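Local coordinates for conserved protein (Mycobacterium tuberculosis, PDB 1RFE) that is of unknown function but belongs to the clan of FMN-binding split-barrel proteins, and probably binds the deazaflavin coenzyme F420 as an oxidoreductase, at residues 62-65 and 69-72; 107-112 and 125-130. One frame throughout, in Å; residues are numbered along the deposited sequence.

Interaction 1 of 2, residues 62-65 and 69-72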
ATOM      1  N   VAL A  62      -4.058  12.561 -11.611  1.00 29.33           N
ATOM      2  CA  VAL A  62      -4.271  14.009 -11.720  1.00 29.33           C
ATOM      3  C   VAL A  62      -4.008  14.729 -10.393  1.00 27.45           C
ATOM      4  O   VAL A  62      -3.250  15.692 -10.357  1.00 26.89           O
ATOM      5  CB  VAL A  62      -5.694  14.341 -12.300  1.00 29.72           C
ATOM      6  CG1 VAL A  62      -6.121  15.807 -11.982  1.00 31.94           C
ATOM      7  CG2 VAL A  62      -5.713  14.095 -13.796  1.00 29.55           C
ATOM      8  N   ASN A  63      -4.500  14.180  -9.286  1.00 27.06           N
ATOM      9  CA  ASN A  63      -4.176  14.748  -7.975  1.00 26.25           C
ATOM     10  C   ASN A  63      -2.681  14.744  -7.760  1.00 26.62           C
ATOM     11  O   ASN A  63      -2.062  15.707  -7.254  1.00 25.14           O
ATOM     12  CB  ASN A  63      -4.822  13.978  -6.817  1.00 25.37           C
ATOM     13  CG  ASN A  63      -6.325  14.087  -6.763  1.00 23.67           C
ATOM     14  OD1 ASN A  63      -6.960  13.282  -6.034  1.00 26.81           O
ATOM     15  ND2 ASN A  63      -6.943  15.020  -7.538  1.00 16.07           N
ATOM     16  N   LEU A  64      -2.058  13.656  -8.172  1.00 27.02           N
ATOM     17  CA  LEU A  64      -0.682  13.475  -7.796  1.00 28.05           C
ATOM     18  C   LEU A  64       0.345  14.327  -8.574  1.00 28.18           C
ATOM     19  O   LEU A  64       1.420  14.576  -8.084  1.00 27.32           O
ATOM     20  CB  LEU A  64      -0.293  12.017  -7.892  1.00 27.52           C
ATOM     21  CG  LEU A  64      -0.786  11.165  -6.729  1.00 29.86           C
ATOM     22  CD1 LEU A  64      -0.467   9.688  -7.022  1.00 30.77           C
ATOM     23  CD2 LEU A  64      -0.225  11.580  -5.422  1.00 27.80           C
ATOM     24  N   ARG A  65       0.014  14.717  -9.777  1.00 29.72           N
ATOM     25  CA  ARG A  65       0.902  15.542 -10.589  1.00 31.56           C
ATOM     26  C   ARG A  65       0.816  16.958 -10.070  1.00 31.80           C
ATOM     27  O   ARG A  65       1.822  17.684 -10.077  1.00 32.69           O
ATOM     28  CB  ARG A  65       0.489  15.500 -12.073  1.00 32.63           C
ATOM     29  CG  ARG A  65       0.938  14.216 -12.827  1.00 34.98           C
ATOM     30  CD  ARG A  65       0.580  14.180 -14.322  1.00 38.36           C
ATOM     31  NE  ARG A  65       0.476  12.801 -14.822  1.00 39.60           N
ATOM     32  CZ  ARG A  65      -0.662  12.134 -15.151  1.00 39.90           C
ATOM     33  NH1 ARG A  65      -1.872  12.680 -15.069  1.00 35.14           N
ATOM     34  NH2 ARG A  65      -0.556  10.866 -15.579  1.00 39.62           N
ATOM     35  N   ARG A  69       2.019  14.720  -2.632  1.00 22.74           N
ATOM     36  CA  ARG A  69       1.884  14.239  -1.267  1.00 22.33           C
ATOM     37  C   ARG A  69       0.818  13.126  -1.201  1.00 21.59           C
ATOM     38  O   ARG A  69      -0.260  13.238  -1.780  1.00 20.89           O
ATOM     39  CB  ARG A  69       1.562  15.404  -0.321  1.00 23.31           C
ATOM     40  CG  ARG A  69       2.801  16.333  -0.038  1.00 22.73           C
ATOM     41  CD  ARG A  69       2.500  17.476   0.862  1.00 22.72           C
ATOM     42  NE  ARG A  69       1.357  18.247   0.340  1.00 23.73           N
ATOM     43  CZ  ARG A  69       0.612  19.083   1.050  1.00 23.93           C
ATOM     44  NH1 ARG A  69       0.854  19.295   2.324  1.00 24.86           N
ATOM     45  NH2 ARG A  69      -0.395  19.710   0.474  1.00 27.64           N
ATOM     46  N   VAL A  70       1.198  12.027  -0.565  1.00 22.10           N
ATOM     47  CA  VAL A  70       0.361  10.849  -0.410  1.00 21.89           C
ATOM     48  C   VAL A  70       0.432  10.303   0.991  1.00 21.23           C
ATOM     49  O   VAL A  70       1.444  10.498   1.715  1.00 20.62           O
ATOM     50  CB  VAL A  70       0.778   9.642  -1.300  1.00 22.90           C
ATOM     51  CG1 VAL A  70       0.180   9.737  -2.570  1.00 25.39           C
ATOM     52  CG2 VAL A  70       2.314   9.446  -1.396  1.00 22.63           C
ATOM     53  N   SER A  71      -0.637   9.609   1.378  1.00 20.35           N
ATOM     54  CA  SER A  71      -0.610   8.742   2.552  1.00 20.77           C
ATOM     55  C   SER A  71      -1.104   7.370   2.174  1.00 20.00           C
ATOM     56  O   SER A  71      -1.971   7.221   1.275  1.00 20.00           O
ATOM     57  CB  SER A  71      -1.501   9.290   3.663  1.00 20.86           C
ATOM     58  OG  SER A  71      -1.077  10.585   4.000  1.00 25.11           O
ATOM     59  N   PHE A  72      -0.573   6.351   2.844  1.00 18.73           N
ATOM     60  CA  PHE A  72      -0.999   4.975   2.529  1.00 18.73           C
ATOM     61  C   PHE A  72      -1.028   4.201   3.816  1.00 18.28           C
ATOM     62  O   PHE A  72      -0.066   4.245   4.573  1.00 18.77           O
ATOM     63  CB  PHE A  72      -0.055   4.362   1.492  1.00 18.80           C
ATOM     64  CG  PHE A  72      -0.557   3.094   0.857  1.00 18.48           C
ATOM     65  CD1 PHE A  72      -1.465   3.133  -0.170  1.00 20.74           C
ATOM     66  CD2 PHE A  72      -0.095   1.857   1.289  1.00 20.62           C
ATOM     67  CE1 PHE A  72      -1.909   1.950  -0.744  1.00 19.82           C
ATOM     68  CE2 PHE A  72      -0.518   0.693   0.711  1.00 22.66           C
ATOM     69  CZ  PHE A  72      -1.432   0.739  -0.315  1.00 24.27           C
TER

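Interaction 2 of 2, residues 107-112 and 125-130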
ATOM      1  N   SER A 107       4.645  -7.840 -10.484  1.00 18.58           N
ATOM      2  CA  SER A 107       4.538  -7.957  -9.053  1.00 18.61           C
ATOM      3  C   SER A 107       3.077  -8.118  -8.660  1.00 19.40           C
ATOM      4  O   SER A 107       2.764  -8.932  -7.793  1.00 19.97           O
ATOM      5  CB  SER A 107       5.262  -6.807  -8.290  1.00 19.28           C
ATOM      6  OG  SER A 107       4.810  -6.733  -6.967  1.00 20.14           O
ATOM      7  N   VAL A 108       2.178  -7.387  -9.317  1.00 18.20           N
ATOM      8  CA  VAL A 108       0.783  -7.479  -9.066  1.00 19.07           C
ATOM      9  C   VAL A 108       0.249  -8.857  -9.487  1.00 18.41           C
ATOM     10  O   VAL A 108      -0.563  -9.452  -8.784  1.00 16.42           O
ATOM     11  CB  VAL A 108      -0.043  -6.373  -9.812  1.00 19.85           C
ATOM     12  CG1 VAL A 108      -1.530  -6.757  -9.850  1.00 20.98           C
ATOM     13  CG2 VAL A 108       0.148  -4.973  -9.144  1.00 20.04           C
ATOM     14  N   TRP A 109       0.721  -9.332 -10.628  1.00 18.28           N
ATOM     15  CA  TRP A 109       0.407 -10.650 -11.116  1.00 18.95           C
ATOM     16  C   TRP A 109       0.829 -11.742 -10.147  1.00 18.83           C
ATOM     17  O   TRP A 109       0.037 -12.608  -9.832  1.00 20.26           O
ATOM     18  CB  TRP A 109       1.041 -10.897 -12.461  1.00 18.28           C
ATOM     19  CG  TRP A 109       0.709 -12.217 -13.041  1.00 22.35           C
ATOM     20  CD1 TRP A 109       1.341 -13.421 -12.837  1.00 24.02           C
ATOM     21  CD2 TRP A 109      -0.330 -12.462 -13.957  1.00 20.45           C
ATOM     22  NE1 TRP A 109       0.738 -14.392 -13.600  1.00 26.48           N
ATOM     23  CE2 TRP A 109      -0.301 -13.816 -14.280  1.00 23.23           C
ATOM     24  CE3 TRP A 109      -1.290 -11.632 -14.584  1.00 26.26           C
ATOM     25  CZ2 TRP A 109      -1.199 -14.379 -15.188  1.00 26.84           C
ATOM     26  CZ3 TRP A 109      -2.175 -12.183 -15.452  1.00 24.85           C
ATOM     27  CH2 TRP A 109      -2.123 -13.556 -15.754  1.00 23.90           C
ATOM     28  N   GLU A 110       2.027 -11.662  -9.632  1.00 17.37           N
ATOM     29  CA  GLU A 110       2.526 -12.639  -8.724  1.00 17.91           C
ATOM     30  C   GLU A 110       1.881 -12.558  -7.342  1.00 18.81           C
ATOM     31  O   GLU A 110       1.666 -13.580  -6.690  1.00 17.33           O
ATOM     32  CB  GLU A 110       4.029 -12.518  -8.636  1.00 19.04           C
ATOM     33  CG  GLU A 110       4.694 -13.060  -9.918  1.00 24.40           C
ATOM     34  CD  GLU A 110       6.180 -13.290  -9.787  1.00 31.65           C
ATOM     35  OE1 GLU A 110       6.837 -12.490  -9.083  1.00 36.32           O
ATOM     36  OE2 GLU A 110       6.694 -14.243 -10.440  1.00 38.52           O
ATOM     37  N   ARG A 111       1.470 -11.353  -6.949  1.00 18.10           N
ATOM     38  CA  ARG A 111       0.943 -11.114  -5.657  1.00 19.00           C
ATOM     39  C   ARG A 111      -0.535 -11.557  -5.586  1.00 18.92           C
ATOM     40  O   ARG A 111      -1.003 -11.999  -4.549  1.00 19.61           O
ATOM     41  CB  ARG A 111       1.145  -9.667  -5.205  1.00 16.84           C
ATOM     42  CG  ARG A 111       2.566  -9.346  -4.702  1.00 19.24           C
ATOM     43  CD  ARG A 111       2.859  -7.840  -4.508  1.00 17.01           C
ATOM     44  NE  ARG A 111       1.764  -7.252  -3.749  1.00 19.35           N
ATOM     45  CZ  ARG A 111       1.524  -7.434  -2.447  1.00 18.02           C
ATOM     46  NH1 ARG A 111       2.361  -8.073  -1.635  1.00 18.76           N
ATOM     47  NH2 ARG A 111       0.425  -6.935  -1.926  1.00 17.78           N
ATOM     48  N   TYR A 112      -1.249 -11.467  -6.687  1.00 20.26           N
ATOM     49  CA  TYR A 112      -2.677 -11.652  -6.646  1.00 21.31           C
ATOM     50  C   TYR A 112      -3.217 -12.678  -7.623  1.00 22.69           C
ATOM     51  O   TYR A 112      -4.427 -12.962  -7.595  1.00 23.40           O
ATOM     52  CB  TYR A 112      -3.412 -10.326  -6.855  1.00 20.82           C
ATOM     53  CG  TYR A 112      -3.087  -9.230  -5.850  1.00 18.53           C
ATOM     54  CD1 TYR A 112      -3.804  -9.079  -4.652  1.00 19.66           C
ATOM     55  CD2 TYR A 112      -2.100  -8.304  -6.128  1.00 18.10           C
ATOM     56  CE1 TYR A 112      -3.490  -8.048  -3.772  1.00 18.97           C
ATOM     57  CE2 TYR A 112      -1.772  -7.290  -5.239  1.00 17.44           C
ATOM     58  CZ  TYR A 112      -2.454  -7.161  -4.091  1.00 15.64           C
ATOM     59  OH  TYR A 112      -2.116  -6.133  -3.254  1.00 17.49           O
ATOM     60  N   ASP A 125       0.928  -7.060 -20.202  1.00 30.36           N
ATOM     61  CA  ASP A 125       0.960  -5.927 -21.145  1.00 31.48           C
ATOM     62  C   ASP A 125      -0.399  -5.234 -21.170  1.00 31.79           C
ATOM     63  O   ASP A 125      -0.472  -4.025 -21.194  1.00 32.02           O
ATOM     64  CB  ASP A 125       1.334  -6.373 -22.598  1.00 31.56           C
ATOM     65  CG  ASP A 125       2.849  -6.701 -22.797  1.00 35.00           C
ATOM     66  OD1 ASP A 125       3.730  -6.293 -21.970  1.00 36.50           O
ATOM     67  OD2 ASP A 125       3.248  -7.399 -23.799  1.00 36.74           O
ATOM     68  N   GLN A 126      -1.488  -6.007 -21.164  1.00 32.14           N
ATOM     69  CA  GLN A 126      -2.829  -5.435 -21.270  1.00 32.88           C
ATOM     70  C   GLN A 126      -3.332  -4.785 -19.976  1.00 31.36           C
ATOM     71  O   GLN A 126      -3.981  -3.750 -20.010  1.00 31.42           O
ATOM     72  CB  GLN A 126      -3.835  -6.505 -21.720  1.00 33.54           C
ATOM     73  CG  GLN A 126      -4.998  -5.986 -22.536  1.00 37.07           C
ATOM     74  CD  GLN A 126      -5.956  -7.135 -22.876  1.00 40.42           C
ATOM     75  OE1 GLN A 126      -5.809  -7.792 -23.918  1.00 43.96           O
ATOM     76  NE2 GLN A 126      -6.899  -7.393 -21.985  1.00 40.41           N
HETATM   77  N   MSE A 127      -3.027  -5.391 -18.850  1.00 30.67           N
HETATM   78  CA  MSE A 127      -3.296  -4.797 -17.539  1.00 31.51           C
HETATM   79  C   MSE A 127      -2.627  -3.401 -17.438  1.00 30.55           C
HETATM   80  O   MSE A 127      -3.213  -2.452 -16.889  1.00 30.94           O
HETATM   81  CB  MSE A 127      -2.792  -5.732 -16.423  1.00 32.20           C
HETATM   82  CG  MSE A 127      -2.677  -5.116 -14.996  1.00 35.18           C
HETATM   83 SE   MSE A 127      -1.368  -6.130 -13.863  0.50 42.11          SE
HETATM   84  CE  MSE A 127      -2.422  -7.757 -13.688  1.00 40.41           C
HETATM   85  N   MSE A 128      -1.432  -3.284 -17.991  1.00 28.70           N
HETATM   86  CA  MSE A 128      -0.600  -2.085 -17.798  1.00 28.90           C
HETATM   87  C   MSE A 128      -0.686  -1.067 -18.961  1.00 29.00           C
HETATM   88  O   MSE A 128      -0.063  -0.017 -18.907  1.00 28.34           O
HETATM   89  CB  MSE A 128       0.850  -2.502 -17.599  1.00 27.92           C
HETATM   90  CG  MSE A 128       1.126  -3.268 -16.342  1.00 27.26           C
HETATM   91 SE   MSE A 128       0.461  -2.409 -14.686  0.60 26.11          SE
HETATM   92  CE  MSE A 128       1.720  -0.841 -14.655  1.00 27.55           C
ATOM     93  N   ASN A 129      -1.456  -1.423 -19.988  1.00 29.72           N
ATOM     94  CA  ASN A 129      -1.732  -0.581 -21.165  1.00 31.96           C
ATOM     95  C   ASN A 129      -2.406   0.756 -20.803  1.00 31.34           C
ATOM     96  O   ASN A 129      -3.456   0.770 -20.198  1.00 30.67           O
ATOM     97  CB  ASN A 129      -2.632  -1.368 -22.136  1.00 32.38           C
ATOM     98  CG  ASN A 129      -2.910  -0.609 -23.417  1.00 36.99           C
ATOM     99  OD1 ASN A 129      -4.080  -0.386 -23.788  1.00 42.32           O
ATOM    100  ND2 ASN A 129      -1.842  -0.196 -24.098  1.00 35.58           N
ATOM    101  N   LYS A 130      -1.774   1.877 -21.137  1.00 32.83           N
ATOM    102  CA  LYS A 130      -2.290   3.238 -20.813  1.00 33.42           C
ATOM    103  C   LYS A 130      -2.333   3.491 -19.301  1.00 31.45           C
ATOM    104  O   LYS A 130      -3.145   4.298 -18.796  1.00 29.61           O
ATOM    105  CB  LYS A 130      -3.701   3.507 -21.400  1.00 34.78           C
ATOM    106  CG  LYS A 130      -3.960   2.996 -22.812  1.00 38.90           C
ATOM    107  CD  LYS A 130      -3.588   4.014 -23.890  1.00 43.17           C
ATOM    108  CE  LYS A 130      -4.161   3.615 -25.264  1.00 43.86           C
ATOM    109  NZ  LYS A 130      -3.153   3.083 -26.205  1.00 44.44           N
TER

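Interaction 1 of 2, residues 62-65 and 69-72
Leu64 and Val70 meet through a single pair of methyl groups, CD2 of the leucine and CG1 of the valine, and their side chains lie at about a right angle to each other. The two carbons are 3.4 Å apart, closer than two methyl carbons normally sit, so the packing is close although the buried area is small. Leu64 does not start out aimed at the strand; its side chain brings CD2 across at its far end. On the strand side, CG1 of Val70 lies beside its own backbone N and opposite the carbonyl carbon (chi1 -87°), which turns this branch toward the helix. The same leucine methyl lies 4.0 Å from Arg69 O, so CD2 also touches the backbone that leads into Val70. The side chain of Arg69 leaves the backbone away from the helix, and its guanidinium group forms a salt bridge with Asp67 in the short connection between helix and strand.

Leu64 also packs on Thr29, Ala92, Ile94 and Val134, while Val70 touches Leu27 and pairs through its backbone with Gly90. The helix side chain is therefore received by several strands at once. This illustrates how a short helix is seated on a curled antiparallel sheet: helix 59-66 leads through a two-residue connection into strand 69-76, and one buried leucine packs back on the strand that follows, within the split-barrel fold of the FMN-binding clan.

Interaction 2 of 2, residues 107-112 and 125-130
Met127, a selenomethionine in this crystal, reaches from helix 122-127 to Val108 and Trp109 on helix 98-112, and these apolar touches make up the contact. Its SE lies 4.1 Å from CG1 of Val108, and its terminal CE is equally far, at 4.1 Å, from that same methyl. CE also approaches CE3 of Trp109 at 4.1 Å, arriving at the edge of the indole and near the ring plane instead of over a face. The selenoether end thus fits between a valine branch and an aromatic edge. The shape of the chain explains this: CG runs out opposite the backbone N (chi1 165°), the next torsion is also extended, and a bend at chi3 of -69° then swings the methyl round.

The two segments approach no closer than 9.4 Å between the CA atoms of Trp109 and Met127, a spacing bridged by side chains alone. In the fold, a long helix and a short one, joined by the non-helical connection 113-121, pack together beside the antiparallel sheet of the split-barrel fold of the FMN-binding clan. Val108 touches Ala44 of strand 36-46 as well, and Met128 packs on Leu101 and Val104 farther back along the long helix.

The polar interactions of the long helix are local. Arg111 NH2 donates to Tyr112 OH over 3.0 Å, with the hydroxyl tilted 15° from the guanidinium plane. That hydroxyl also bonds Arg23 and Tyr43 through their backbones, while Arg111 makes a cation-pi contact with Tyr43. The indole NE1 of Trp109 is hydrogen-bonded to Pro115 O, in the connection between the two helices.

From the N terminus, the chain forms helix 12-21 and three strands before helix 59-66, and interaction 1 then closes a very short loop: three residues separate 62-65 from 69-72 as helix gives way to strand. The chain next runs through strands 69-76 and 84-95 into helix 98-112, and interaction 2 closes a wider loop of twelve residues between 107-112 and 125-130. The two loops follow in series, neither nesting nor crossing. The centres of the two contacts are 21 Å apart, and their nearest atoms about 8 Å, without touching. Interaction 1 ties helix to sheet, whereas interaction 2 joins two helices just before strand 131-138 returns to the sheet.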